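Local coordinates for protein FAM179B (Mus musculus, PDB 5DN7) that promotes microtubule polymerization through its TOG regions, of which this chain is the second, and takes part in building cilia and setting their length, at residues R157-V162 and L191-R196; A202-A207 and V259-L264. One frame throughout, in Å; residues are numbered along the deposited sequence. Where two conformers were deposited one is given.

Contact 1: residues R157-V162 and L191-R196; sequences RVREEV and LVDSKR
Arg159 and Asp193 make a doubly bonded salt bridge that is nearly the whole of this contact, two side chains joining backbones that stay well apart, with CA atoms 9.1 Å from each other at the nearest. The grip is side-on: NE of Arg159 donates to OD2 of Asp193 at 2.6 Å, and NH2 of Arg159 donates to OD1 of Asp193 at 2.7 Å. Each oxygen answers with its syn lone pair. The planes of guanidinium and carboxylate lie only 19° apart, and the NH2 bond is almost perfectly straight (177°), while OD2 sits somewhat tilted from the guanidinium plane. A bend at chi3 of Arg159 (-60°) turns its NE edge to the acid.

OD1 of Asp193 does double duty. Through its anti lone pair it also accepts a hydrogen bond from the backbone N of Lys195 at 2.9 Å, closing an Asx turn just before helix 196-213, at whose N-cap position Lys195 stands. With one bond to its own loop and two to the arginine, the carboxylate is fixed in rotation. The remaining nitrogen of Arg159, NH1, bonds to the carbonyl of His153, so the guanidinium is held by two partners. CG of Lys195 approaches NH2 of Arg159 to 3.7 Å before the lysine chain leads away. Such a surface tie between one helix and the turn starting another joins the predicted HEAT 7 and HEAT 8 repeats of the TOG solenoid.

Contact 2: residues A202-A207 and V259-L264; sequences ALEAFA and VEYAIL
At the C-terminal end of the TOG solenoid, the chain beyond the last helix runs back across helix 196-213 of the predicted HEAT 8 repeat, and Glu204 on that helix meets it. The acid meets three consecutive residues. Its CG methylene lies over one face of the Tyr261 ring, 3.8 Å from the centroid and 22° off the normal, a CH-pi contact displaced toward the CD2 side, where CG of Glu204 comes within 3.5 Å of CD2. With CG beside the backbone N (chi1 -68°) and a further bend at chi2, the glutamate chain folds so that its carboxylate reaches the backbone after the tyrosine. There the N-H of Ala262 donates to OE1 of Glu204 at 3.0 Å, nearly straight at 175° but arriving from above the carboxylate plane.

The other oxygen, OE2, forms a salt bridge with Arg244 of helix 237-246, which is likely to favour the ionised form of this buried acid. The hydroxyl of Tyr261 bonds to Asn164 of helix 156-172, fixing the far end of the ring. Replacing Glu204 by an alanine would probably leave the Ala262 N-H and Arg244 without this carboxylate and open a gap at the face of the tyrosine. Beyond the hydrogen bond, CG2 of Ile263 comes no nearer to OE2 of Glu204 than 4.0 Å, a loose approach.

How the contacts relate
Both contacts involve helix 196-213 and its approach, and neither is a hydrophobic core. Contact 1 lies at the surface, tying the loop before that helix to helix 156-172 of the preceding repeat; contact 2, partly buried, ties the helix itself to the chain's C-terminal segment. Each turns on a carboxylate, yet the chemistry differs: the exposed setting relies on a charged pair, the more enclosed one on a backbone N-H and an aromatic face, its charge met by an arginine from elsewhere. Their centres are 13 Å apart, bridged by apolar packing in which Leu191 of contact 1 touches Ala202, Leu203 and Phe206 of contact 2.

Contact 1: residues R157-V162 and L191-R196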
ATOM      1  N   ARG A 157       8.033  -9.813   2.103  1.00 15.92           N
ATOM      2  CA  ARG A 157       6.773  -9.319   2.667  0.53 20.32           C
ATOM      3  C   ARG A 157       6.331  -8.031   1.968  1.00 20.92           C
ATOM      4  O   ARG A 157       5.131  -7.784   1.818  1.00 19.06           O
ATOM      5  CB  ARG A 157       6.855  -9.079   4.177  0.53 23.79           C
ATOM      6  CG  ARG A 157       5.470  -8.773   4.767  0.53 26.35           C
ATOM      7  CD  ARG A 157       5.479  -8.486   6.257  0.53 30.71           C
ATOM      8  NE  ARG A 157       4.672  -7.308   6.568  0.53 36.38           N
ATOM      9  CZ  ARG A 157       3.348  -7.311   6.683  0.53 36.24           C
ATOM     10  NH1 ARG A 157       2.674  -8.445   6.524  0.53 41.35           N
ATOM     11  NH2 ARG A 157       2.701  -6.185   6.964  0.53 28.28           N
ATOM     12  N   VAL A 158       7.291  -7.219   1.527  1.00 24.24           N
ATOM     13  CA  VAL A 158       6.985  -6.032   0.738  1.00 20.32           C
ATOM     14  C   VAL A 158       6.267  -6.451  -0.534  1.00 16.70           C
ATOM     15  O   VAL A 158       5.223  -5.903  -0.857  1.00 16.28           O
ATOM     16  CB  VAL A 158       8.259  -5.224   0.382  1.00 14.68           C
ATOM     17  CG1 VAL A 158       7.959  -4.182  -0.701  1.00 14.32           C
ATOM     18  CG2 VAL A 158       8.813  -4.568   1.629  1.00 18.71           C
ATOM     19  N   ARG A 159       6.819  -7.439  -1.235  1.00 15.35           N
ATOM     20  CA  ARG A 159       6.218  -7.923  -2.478  1.00 19.60           C
ATOM     21  C   ARG A 159       4.797  -8.461  -2.236  1.00 13.26           C
ATOM     22  O   ARG A 159       3.838  -8.128  -2.967  1.00 17.94           O
ATOM     23  CB  ARG A 159       7.122  -8.994  -3.116  1.00 14.48           C
ATOM     24  CG  ARG A 159       8.574  -8.490  -3.361  1.00 15.21           C
ATOM     25  CD  ARG A 159       9.318  -9.284  -4.414  1.00 15.96           C
ATOM     26  NE  ARG A 159       9.452 -10.701  -4.083  1.00 16.68           N
ATOM     27  CZ  ARG A 159      10.370 -11.202  -3.247  1.00 23.47           C
ATOM     28  NH1 ARG A 159      11.234 -10.399  -2.630  1.00 18.59           N
ATOM     29  NH2 ARG A 159      10.418 -12.516  -3.025  1.00 19.08           N
ATOM     30  N   GLU A 160       4.684  -9.294  -1.202  1.00 19.89           N
ATOM     31  CA  GLU A 160       3.410  -9.882  -0.805  1.00 22.58           C
ATOM     32  C   GLU A 160       2.331  -8.812  -0.575  1.00 14.98           C
ATOM     33  O   GLU A 160       1.244  -8.899  -1.123  1.00 12.40           O
ATOM     34  CB  GLU A 160       3.581 -10.719   0.458  1.00 15.84           C
ATOM     35  CG  GLU A 160       2.414 -11.666   0.718  1.00 20.59           C
ATOM     36  CD  GLU A 160       2.383 -12.236   2.155  1.00 32.05           C
ATOM     37  OE1 GLU A 160       3.447 -12.348   2.820  1.00 29.06           O
ATOM     38  OE2 GLU A 160       1.271 -12.588   2.611  1.00 32.70           O
ATOM     39  N   GLU A 161       2.667  -7.810   0.234  1.00 13.57           N
ATOM     40  CA  GLU A 161       1.762  -6.715   0.546  1.00 12.32           C
ATOM     41  C   GLU A 161       1.470  -5.787  -0.627  1.00 18.90           C
ATOM     42  O   GLU A 161       0.388  -5.225  -0.692  1.00 22.54           O
ATOM     43  CB  GLU A 161       2.327  -5.901   1.701  1.00 23.21           C
ATOM     44  CG  GLU A 161       2.168  -6.626   3.024  1.00 29.06           C
ATOM     45  CD  GLU A 161       0.704  -6.938   3.325  1.00 35.64           C
ATOM     46  OE1 GLU A 161       0.007  -6.064   3.886  1.00 31.21           O
ATOM     47  OE2 GLU A 161       0.250  -8.059   3.004  1.00 36.77           O
ATOM     48  N   VAL A 162       2.427  -5.608  -1.541  1.00 17.90           N
ATOM     49  CA  VAL A 162       2.147  -4.908  -2.787  1.00 16.10           C
ATOM     50  C   VAL A 162       1.004  -5.617  -3.508  1.00 16.82           C
ATOM     51  O   VAL A 162       0.006  -4.985  -3.926  1.00 14.08           O
ATOM     52  CB  VAL A 162       3.385  -4.851  -3.715  1.00 18.90           C
ATOM     53  CG1 VAL A 162       2.965  -4.441  -5.128  1.00 16.19           C
ATOM     54  CG2 VAL A 162       4.420  -3.885  -3.162  1.00 22.76           C
ATOM     55  N   LEU A 191       3.490 -14.245  -9.880  1.00 20.79           N
ATOM     56  CA  LEU A 191       3.040 -15.619 -10.084  1.00 16.46           C
ATOM     57  C   LEU A 191       4.214 -16.595 -10.047  1.00 24.69           C
ATOM     58  O   LEU A 191       4.027 -17.764  -9.744  1.00 22.35           O
ATOM     59  CB  LEU A 191       2.298 -15.762 -11.412  1.00 17.69           C
ATOM     60  CG  LEU A 191       0.900 -15.126 -11.539  1.00 19.21           C
ATOM     61  CD1 LEU A 191       0.375 -15.244 -12.934  1.00 16.78           C
ATOM     62  CD2 LEU A 191      -0.037 -15.813 -10.586  1.00 17.37           C
ATOM     63  N   VAL A 192       5.420 -16.122 -10.360  1.00 17.80           N
ATOM     64  CA  VAL A 192       6.586 -16.997 -10.345  1.00 18.91           C
ATOM     65  C   VAL A 192       7.602 -16.596  -9.280  1.00 18.94           C
ATOM     66  O   VAL A 192       8.777 -16.908  -9.400  1.00 19.94           O
ATOM     67  CB  VAL A 192       7.321 -17.017 -11.713  1.00 24.81           C
ATOM     68  CG1 VAL A 192       6.517 -17.753 -12.736  1.00 26.49           C
ATOM     69  CG2 VAL A 192       7.619 -15.597 -12.199  1.00 21.92           C
ATOM     70  N   ASP A 193       7.149 -15.900  -8.245  1.00 22.66           N
ATOM     71  CA  ASP A 193       8.040 -15.460  -7.188  1.00 18.91           C
ATOM     72  C   ASP A 193       8.606 -16.693  -6.473  1.00 26.25           C
ATOM     73  O   ASP A 193       7.975 -17.753  -6.470  1.00 19.36           O
ATOM     74  CB  ASP A 193       7.295 -14.544  -6.215  1.00 18.06           C
ATOM     75  CG  ASP A 193       8.229 -13.721  -5.341  1.00 23.31           C
ATOM     76  OD1 ASP A 193       8.725 -14.237  -4.312  1.00 23.02           O
ATOM     77  OD2 ASP A 193       8.455 -12.536  -5.663  1.00 28.88           O
ATOM     78  N   SER A 194       9.800 -16.557  -5.893  1.00 19.78           N
ATOM     79  CA  SER A 194      10.434 -17.646  -5.158  1.00 22.14           C
ATOM     80  C   SER A 194       9.646 -17.996  -3.900  1.00 26.75           C
ATOM     81  O   SER A 194       9.719 -19.122  -3.400  1.00 21.51           O
ATOM     82  CB  SER A 194      11.870 -17.273  -4.769  1.00 25.95           C
ATOM     83  OG  SER A 194      11.879 -16.195  -3.841  1.00 32.15           O
ATOM     84  N   LYS A 195       8.894 -17.024  -3.387  1.00 19.35           N
ATOM     85  CA  LYS A 195       8.191 -17.206  -2.127  1.00 19.09           C
ATOM     86  C   LYS A 195       6.712 -17.552  -2.305  1.00 18.41           C
ATOM     87  O   LYS A 195       5.947 -16.836  -2.956  1.00 17.45           O
ATOM     88  CB  LYS A 195       8.341 -15.955  -1.257  1.00 27.47           C
ATOM     89  CG  LYS A 195       9.789 -15.563  -1.009  1.00 31.85           C
ATOM     90  CD  LYS A 195      10.543 -16.683  -0.321  1.00 39.55           C
ATOM     91  CE  LYS A 195       9.915 -16.955   1.013  1.00 39.97           C
ATOM     92  NZ  LYS A 195      10.327 -18.279   1.541  1.00 43.70           N
ATOM     93  N   ARG A 196       6.321 -18.651  -1.677  1.00 20.77           N
ATOM     94  CA  ARG A 196       4.983 -19.205  -1.805  1.00 23.99           C
ATOM     95  C   ARG A 196       3.861 -18.195  -1.537  1.00 18.56           C
ATOM     96  O   ARG A 196       2.880 -18.177  -2.256  1.00 22.59           O
ATOM     97  CB  ARG A 196       4.833 -20.413  -0.867  1.00 28.34           C
ATOM     98  CG  ARG A 196       3.463 -21.055  -0.945  1.00 34.90           C
ATOM     99  CD  ARG A 196       3.438 -22.479  -0.420  1.00 40.32           C
ATOM    100  NE  ARG A 196       3.870 -22.572   0.969  1.00 46.21           N
ATOM    101  CZ  ARG A 196       3.177 -22.121   2.011  1.00 47.95           C
ATOM    102  NH1 ARG A 196       2.007 -21.516   1.836  1.00 48.24           N
ATOM    103  NH2 ARG A 196       3.663 -22.263   3.236  1.00 51.39           N
TER

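Contact 2: residues A202-A207 and V259-L264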
ATOM      1  N   ALA A 202      -0.655 -13.537  -5.628  1.00 14.49           N
ATOM      2  CA  ALA A 202      -0.778 -13.237  -7.050  1.00 20.43           C
ATOM      3  C   ALA A 202      -1.887 -14.047  -7.721  1.00 18.80           C
ATOM      4  O   ALA A 202      -2.538 -13.549  -8.628  1.00 16.12           O
ATOM      5  CB  ALA A 202       0.553 -13.479  -7.774  1.00 19.58           C
ATOM      6  N   LEU A 203      -2.081 -15.294  -7.301  1.00 16.10           N
ATOM      7  CA  LEU A 203      -3.191 -16.083  -7.826  1.00 19.37           C
ATOM      8  C   LEU A 203      -4.535 -15.472  -7.399  1.00 14.90           C
ATOM      9  O   LEU A 203      -5.455 -15.359  -8.214  1.00 23.99           O
ATOM     10  CB  LEU A 203      -3.074 -17.548  -7.371  1.00 22.11           C
ATOM     11  CG  LEU A 203      -1.863 -18.280  -7.989  1.00 33.42           C
ATOM     12  CD1 LEU A 203      -1.489 -19.530  -7.193  1.00 29.25           C
ATOM     13  CD2 LEU A 203      -2.097 -18.633  -9.465  1.00 17.06           C
ATOM     14  N   GLU A 204      -4.651 -15.049  -6.139  1.00 14.52           N
ATOM     15  CA  GLU A 204      -5.884 -14.344  -5.746  1.00 16.75           C
ATOM     16  C   GLU A 204      -6.111 -13.090  -6.581  1.00 21.74           C
ATOM     17  O   GLU A 204      -7.253 -12.799  -7.028  1.00 24.53           O
ATOM     18  CB  GLU A 204      -5.851 -13.960  -4.265  1.00 22.85           C
ATOM     19  CG  GLU A 204      -5.914 -15.144  -3.323  1.00 27.57           C
ATOM     20  CD  GLU A 204      -7.251 -15.904  -3.374  1.00 32.11           C
ATOM     21  OE1 GLU A 204      -8.285 -15.377  -2.890  1.00 24.63           O
ATOM     22  OE2 GLU A 204      -7.256 -17.051  -3.884  1.00 33.44           O
ATOM     23  N   ALA A 205      -5.023 -12.345  -6.800  1.00 16.43           N
ATOM     24  CA  ALA A 205      -5.124 -11.144  -7.603  1.00 19.40           C
ATOM     25  C   ALA A 205      -5.599 -11.503  -8.999  1.00 20.88           C
ATOM     26  O   ALA A 205      -6.444 -10.814  -9.546  1.00 15.91           O
ATOM     27  CB  ALA A 205      -3.804 -10.395  -7.664  1.00 17.45           C
ATOM     28  N   PHE A 206      -5.086 -12.590  -9.563  1.00 14.41           N
ATOM     29  CA  PHE A 206      -5.503 -12.982 -10.905  1.00 15.10           C
ATOM     30  C   PHE A 206      -6.979 -13.414 -10.937  1.00 21.11           C
ATOM     31  O   PHE A 206      -7.664 -13.158 -11.924  1.00 24.56           O
ATOM     32  CB  PHE A 206      -4.574 -14.069 -11.469  1.00 15.55           C
ATOM     33  CG  PHE A 206      -3.500 -13.502 -12.416  1.00 15.65           C
ATOM     34  CD1 PHE A 206      -2.556 -12.593 -11.953  1.00 20.53           C
ATOM     35  CD2 PHE A 206      -3.487 -13.831 -13.767  1.00 16.46           C
ATOM     36  CE1 PHE A 206      -1.598 -12.035 -12.819  1.00 23.40           C
ATOM     37  CE2 PHE A 206      -2.544 -13.263 -14.645  1.00 19.79           C
ATOM     38  CZ  PHE A 206      -1.597 -12.377 -14.162  1.00 19.88           C
ATOM     39  N   ALA A 207      -7.477 -14.034  -9.866  1.00 18.80           N
ATOM     40  CA  ALA A 207      -8.907 -14.338  -9.792  1.00 22.13           C
ATOM     41  C   ALA A 207      -9.727 -13.050  -9.860  1.00 22.01           C
ATOM     42  O   ALA A 207     -10.728 -12.963 -10.613  1.00 22.02           O
ATOM     43  CB  ALA A 207      -9.243 -15.122  -8.510  1.00 16.29           C
ATOM     44  N   VAL A 259      -7.321  -7.971   3.162  1.00 21.71           N
ATOM     45  CA  VAL A 259      -7.795  -8.978   2.234  1.00 14.67           C
ATOM     46  C   VAL A 259      -7.903 -10.342   2.923  1.00 18.20           C
ATOM     47  O   VAL A 259      -6.946 -10.831   3.518  1.00 22.62           O
ATOM     48  CB  VAL A 259      -6.870  -9.108   1.004  1.00 19.99           C
ATOM     49  CG1 VAL A 259      -7.328 -10.242   0.090  1.00 16.12           C
ATOM     50  CG2 VAL A 259      -6.800  -7.785   0.229  1.00 24.08           C
ATOM     51  N   GLU A 260      -9.071 -10.953   2.815  1.00 18.63           N
ATOM     52  CA  GLU A 260      -9.247 -12.345   3.187  1.00 19.45           C
ATOM     53  C   GLU A 260      -9.311 -13.178   1.923  1.00 23.75           C
ATOM     54  O   GLU A 260     -10.065 -12.850   1.014  1.00 20.70           O
ATOM     55  CB  GLU A 260     -10.517 -12.544   4.009  1.00 16.78           C
ATOM     56  CG  GLU A 260     -10.511 -11.834   5.342  1.00 21.26           C
ATOM     57  CD  GLU A 260     -11.829 -12.004   6.089  1.00 29.02           C
ATOM     58  OE1 GLU A 260     -12.874 -12.237   5.427  1.00 35.08           O
ATOM     59  OE2 GLU A 260     -11.823 -11.930   7.343  1.00 30.64           O
ATOM     60  N   TYR A 261      -8.547 -14.263   1.874  1.00 15.88           N
ATOM     61  CA  TYR A 261      -8.457 -15.070   0.667  1.00 15.92           C
ATOM     62  C   TYR A 261      -9.622 -16.031   0.562  1.00 16.87           C
ATOM     63  O   TYR A 261     -10.178 -16.466   1.567  1.00 18.53           O
ATOM     64  CB  TYR A 261      -7.134 -15.857   0.627  1.00 21.35           C
ATOM     65  CG  TYR A 261      -5.892 -15.022   0.393  1.00 29.73           C
ATOM     66  CD1 TYR A 261      -5.893 -13.640   0.580  1.00 28.62           C
ATOM     67  CD2 TYR A 261      -4.722 -15.617  -0.053  1.00 38.24           C
ATOM     68  CE1 TYR A 261      -4.753 -12.888   0.360  1.00 27.09           C
ATOM     69  CE2 TYR A 261      -3.579 -14.880  -0.266  1.00 37.65           C
ATOM     70  CZ  TYR A 261      -3.600 -13.517  -0.058  1.00 37.59           C
ATOM     71  OH  TYR A 261      -2.449 -12.798  -0.295  1.00 33.18           O
ATOM     72  N   ALA A 262      -9.969 -16.391  -0.664  1.00 21.57           N
ATOM     73  CA  ALA A 262     -11.097 -17.283  -0.891  1.00 25.74           C
ATOM     74  C   ALA A 262     -10.710 -18.732  -0.675  1.00 31.07           C
ATOM     75  O   ALA A 262     -11.514 -19.545  -0.220  1.00 38.34           O
ATOM     76  CB  ALA A 262     -11.655 -17.093  -2.296  1.00 19.40           C
ATOM     77  N   ILE A 263      -9.474 -19.067  -0.988  1.00 35.20           N
ATOM     78  CA  ILE A 263      -9.122 -20.472  -1.028  1.00 46.56           C
ATOM     79  C   ILE A 263      -7.607 -20.637  -1.009  1.00 47.00           C
ATOM     80  O   ILE A 263      -6.887 -19.806  -1.561  1.00 44.59           O
ATOM     81  CB  ILE A 263      -9.751 -21.143  -2.291  1.00 42.90           C
ATOM     82  CG1 ILE A 263      -9.490 -22.654  -2.323  1.00 54.22           C
ATOM     83  CG2 ILE A 263      -9.250 -20.464  -3.573  1.00 33.79           C
ATOM     84  CD1 ILE A 263     -10.390 -23.399  -3.300  1.00 51.00           C
ATOM     85  N   LEU A 264      -7.131 -21.678  -0.324  1.00 55.63           N
ATOM     86  CA  LEU A 264      -5.729 -22.087  -0.422  1.00 60.54           C
ATOM     87  C   LEU A 264      -5.651 -23.220  -1.454  1.00 59.64           C
ATOM     88  O   LEU A 264      -6.265 -24.292  -1.310  1.00 48.35           O
ATOM     89  CB  LEU A 264      -5.141 -22.517   0.940  1.00 56.24           C
ATOM     90  CG  LEU A 264      -5.447 -23.903   1.516  1.00 45.94           C
ATOM     91  CD1 LEU A 264      -4.614 -24.215   2.751  1.00 43.63           C
ATOM     92  CD2 LEU A 264      -6.928 -24.046   1.820  1.00 53.35           C
TER